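Local coordinates for protein 1-phosphatidylinositol 4,5-bisphosphate phosphodiesterase (Drosophila melanogaster, PDB 6IRB) that belongs to the phosphoinositide phospholipase C-beta family and is represented here by a long, almost wholly helical segment that folds back on itself as an antiparallel coiled coil, at residues Q116-H127 with Q186-H197. The protein carries 2 engineered substitutions. Residues are numbered along the deposited sequence; the frame is centred on the assembly and turned at random.
Sequences QAAQIKQLEDRH and QGRAMEKLKLAH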
# COMPACT_ATOMS: atom_id res chain seq x y z
N GLN A 116 -0.34 24.71 24.51
CA GLN A 116 -0.06 26.14 24.53
C GLN A 116 -1.12 26.90 25.32
O GLN A 116 -0.81 27.65 26.26
CB GLN A 116 0.01 26.70 23.10
CG GLN A 116 1.02 26.02 22.19
CD GLN A 116 1.58 26.98 21.16
OE1 GLN A 116 0.87 27.84 20.66
NE2 GLN A 116 2.87 26.85 20.86
N ALA A 117 -2.39 26.68 24.97
CA ALA A 117 -3.49 27.31 25.70
C ALA A 117 -3.48 26.89 27.16
O ALA A 117 -3.69 27.72 28.05
CB ALA A 117 -4.82 26.95 25.03
N ALA A 118 -3.23 25.61 27.43
CA ALA A 118 -3.17 25.14 28.82
C ALA A 118 -2.11 25.89 29.62
O ALA A 118 -2.31 26.14 30.81
CB ALA A 118 -2.91 23.64 28.85
N GLN A 119 -0.99 26.25 29.00
CA GLN A 119 0.02 27.01 29.72
C GLN A 119 -0.46 28.43 30.00
O GLN A 119 -0.30 28.95 31.12
CB GLN A 119 1.35 27.05 28.95
CG GLN A 119 2.15 25.76 28.90
CD GLN A 119 3.17 25.73 27.77
OE1 GLN A 119 3.51 26.77 27.18
NE2 GLN A 119 3.74 24.56 27.51
N ILE A 120 -0.99 29.10 28.97
CA ILE A 120 -1.63 30.40 29.13
C ILE A 120 -2.59 30.42 30.31
O ILE A 120 -2.50 31.27 31.20
CB ILE A 120 -2.32 30.81 27.82
CG1 ILE A 120 -1.28 30.98 26.70
CG2 ILE A 120 -3.08 32.10 27.99
CD1 ILE A 120 -0.40 32.22 26.83
N LYS A 121 -3.51 29.46 30.37
CA LYS A 121 -4.47 29.50 31.47
C LYS A 121 -3.79 29.21 32.79
O LYS A 121 -4.19 29.75 33.82
CB LYS A 121 -5.61 28.51 31.23
CG LYS A 121 -6.63 28.49 32.37
CD LYS A 121 -8.05 28.66 31.87
CE LYS A 121 -9.06 28.46 33.00
NZ LYS A 121 -8.81 27.20 33.77
N GLN A 122 -2.76 28.38 32.78
CA GLN A 122 -2.01 28.11 34.00
C GLN A 122 -1.35 29.39 34.50
O GLN A 122 -1.29 29.64 35.71
CB GLN A 122 -0.97 27.03 33.75
CG GLN A 122 -1.44 25.64 34.10
CD GLN A 122 -0.35 24.61 33.99
OE1 GLN A 122 0.83 24.94 33.86
NE2 GLN A 122 -0.73 23.34 34.02
N LEU A 123 -0.82 30.19 33.58
CA LEU A 123 -0.23 31.46 33.98
C LEU A 123 -1.29 32.44 34.48
O LEU A 123 -1.21 32.94 35.61
CB LEU A 123 0.55 32.07 32.82
CG LEU A 123 1.61 33.04 33.35
CD1 LEU A 123 2.40 32.38 34.48
CD2 LEU A 123 2.53 33.60 32.26
N GLU A 124 -2.28 32.75 33.62
CA GLU A 124 -3.42 33.59 34.02
C GLU A 124 -3.97 33.21 35.38
O GLU A 124 -4.14 34.06 36.26
CB GLU A 124 -4.53 33.53 32.96
CG GLU A 124 -4.50 34.64 31.89
CD GLU A 124 -4.53 36.08 32.45
OE1 GLU A 124 -4.78 36.27 33.66
OE2 GLU A 124 -4.31 37.04 31.66
N ASP A 125 -4.27 31.92 35.56
CA ASP A 125 -4.80 31.46 36.84
C ASP A 125 -3.82 31.74 37.97
O ASP A 125 -4.23 32.22 39.04
CB ASP A 125 -5.15 29.97 36.74
CG ASP A 125 -6.57 29.75 36.21
OD1 ASP A 125 -6.94 30.40 35.21
OD2 ASP A 125 -7.30 28.92 36.79
N ARG A 126 -2.53 31.47 37.76
CA ARG A 126 -1.53 31.85 38.76
C ARG A 126 -1.53 33.35 38.99
O ARG A 126 -1.67 33.81 40.13
CB ARG A 126 -0.13 31.40 38.36
CG ARG A 126 0.78 31.53 39.57
CD ARG A 126 2.24 31.74 39.23
NE ARG A 126 3.11 31.04 40.16
CZ ARG A 126 4.00 31.65 40.94
NH1 ARG A 126 4.13 32.97 40.91
NH2 ARG A 126 4.76 30.94 41.77
N HIS A 127 -1.40 34.13 37.91
CA HIS A 127 -1.24 35.58 38.03
C HIS A 127 -2.28 36.18 38.97
O HIS A 127 -1.98 37.13 39.71
CB HIS A 127 -1.35 36.24 36.66
CG HIS A 127 -0.08 36.23 35.87
ND1 HIS A 127 1.09 35.67 36.34
CD2 HIS A 127 0.20 36.71 34.64
CE1 HIS A 127 2.03 35.81 35.43
NE2 HIS A 127 1.52 36.43 34.38
N GLN A 186 3.87 40.55 35.76
CA GLN A 186 2.82 39.72 35.17
C GLN A 186 2.65 40.01 33.68
O GLN A 186 2.50 39.08 32.88
CB GLN A 186 1.52 39.91 35.94
CG GLN A 186 1.64 39.26 37.32
CD GLN A 186 0.34 39.13 38.08
OE1 GLN A 186 -0.74 39.46 37.57
NE2 GLN A 186 0.42 38.61 39.30
N GLY A 187 2.73 41.27 33.29
CA GLY A 187 2.62 41.56 31.88
C GLY A 187 3.84 41.04 31.14
O GLY A 187 3.73 40.46 30.06
N ARG A 188 5.02 41.21 31.75
CA ARG A 188 6.25 40.69 31.15
C ARG A 188 6.19 39.17 31.06
O ARG A 188 6.52 38.58 30.02
CB ARG A 188 7.44 41.13 31.98
CG ARG A 188 8.23 42.23 31.33
CD ARG A 188 7.94 43.54 32.02
NE ARG A 188 8.55 44.66 31.32
CZ ARG A 188 9.71 45.21 31.65
NH1 ARG A 188 10.38 44.74 32.69
NH2 ARG A 188 10.18 46.23 30.95
N ALA A 189 5.75 38.53 32.14
CA ALA A 189 5.66 37.08 32.14
C ALA A 189 4.73 36.60 31.04
O ALA A 189 5.05 35.64 30.31
CB ALA A 189 5.17 36.59 33.50
N MSE A 190 3.58 37.25 30.90
CA MSE A 190 2.64 36.85 29.88
C MSE A 190 3.22 37.01 28.47
O MSE A 190 3.14 36.10 27.66
CB MSE A 190 1.36 37.63 30.01
CG MSE A 190 0.30 37.05 29.12
SE MSE A 190 0.28 35.10 29.40
CE MSE A 190 -0.68 34.95 31.11
N GLU A 191 3.77 38.18 28.16
CA GLU A 191 4.33 38.35 26.82
C GLU A 191 5.32 37.24 26.52
O GLU A 191 5.22 36.56 25.50
CB GLU A 191 4.96 39.73 26.65
CG GLU A 191 4.86 40.20 25.22
CD GLU A 191 5.20 41.66 25.03
OE1 GLU A 191 6.37 42.03 25.27
OE2 GLU A 191 4.30 42.43 24.63
N LYS A 192 6.31 37.06 27.41
CA LYS A 192 7.32 36.05 27.18
C LYS A 192 6.66 34.69 26.93
O LYS A 192 7.04 33.97 26.00
CB LYS A 192 8.29 36.01 28.37
CG LYS A 192 9.06 34.69 28.62
CD LYS A 192 9.67 33.99 27.39
CE LYS A 192 9.59 32.46 27.58
NZ LYS A 192 10.36 31.70 26.56
N LEU A 193 5.65 34.34 27.73
CA LEU A 193 4.86 33.14 27.45
C LEU A 193 4.33 33.13 26.02
O LEU A 193 4.58 32.18 25.27
CB LEU A 193 3.72 32.99 28.46
CG LEU A 193 3.11 31.57 28.43
CD1 LEU A 193 4.18 30.55 28.11
CD2 LEU A 193 2.40 31.17 29.71
N LYS A 194 3.53 34.14 25.65
CA LYS A 194 2.97 34.12 24.30
C LYS A 194 4.02 34.11 23.20
O LYS A 194 3.79 33.53 22.14
CB LYS A 194 2.02 35.28 24.07
CG LYS A 194 0.68 35.15 24.75
CD LYS A 194 -0.05 36.47 24.71
CE LYS A 194 -1.34 36.39 25.49
NZ LYS A 194 -2.36 35.61 24.72
N LEU A 195 5.19 34.71 23.45
CA LEU A 195 6.25 34.65 22.44
C LEU A 195 6.81 33.25 22.28
O LEU A 195 7.20 32.86 21.17
CB LEU A 195 7.38 35.63 22.75
CG LEU A 195 7.08 37.12 22.53
CD1 LEU A 195 8.38 37.91 22.32
CD2 LEU A 195 6.15 37.30 21.34
N ALA A 196 6.90 32.48 23.36
CA ALA A 196 7.35 31.10 23.21
C ALA A 196 6.36 30.31 22.37
O ALA A 196 6.74 29.61 21.43
CB ALA A 196 7.55 30.46 24.58
N HIS A 197 5.07 30.45 22.69
CA HIS A 197 4.03 29.75 21.93
C HIS A 197 4.10 30.12 20.46
O HIS A 197 4.04 29.24 19.58
CB HIS A 197 2.66 30.04 22.52
CG HIS A 197 2.43 29.40 23.86
ND1 HIS A 197 1.80 30.05 24.90
CD2 HIS A 197 2.78 28.18 24.34
CE1 HIS A 197 1.75 29.25 25.95
NE2 HIS A 197 2.34 28.11 25.64
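The side-chain NE2 of Gln186 donates a hydrogen bond to His127 O, 2.8 Å, on a lone pair in the carbonyl plane, though the acceptor lies well out of the amide plane. This bond lies at one end of the paired segments, part of an antiparallel coiled coil between helices 18-150 and 157-210, whose local axes run 10.4 Å apart at 175°. A weak hydrogen bond runs back from His127 NE2 to Gln186 O. The Gln186 side chain runs alongside His127 in the opposite sense, its amide stacked on the imidazole with planes 9° apart. Gln186 CG sits over the ring centre, 3.7 Å from the centroid, while Leu123 CG covers the opposite face nearer its rim.

A related glutamine-histidine pair occupies the other end of the paired segments. There Gln116 NE2 reaches His197 O at 3.0 Å and also bonds Gln200 OE1, so its amide bridges two acceptors of helix 157-210. Gln116 CB lies over a face of the His197 ring, and Gln119 brings its OE1 to the ring edge beside NE2; the modelled separation there is too short to judge.

Between the two glutamine-histidine pairs, Ile120 and Met190 interlock as knobs into holes. Ile120 enters the hole formed by Met190, Leu193, Lys194 and His197, its CD1 3.9 Å from Leu193 CG. Selenomethionine Met190 leaves its backbone with CG anti to N (chi1 -170°), then bends at both following torsions, which turns its tip among Ile120, Leu123, Glu124 and His127. Leu123 CD2 meets Leu193 CD2 at 3.5 Å, and Met190 CE rests against Leu123 CB at 3.6 Å.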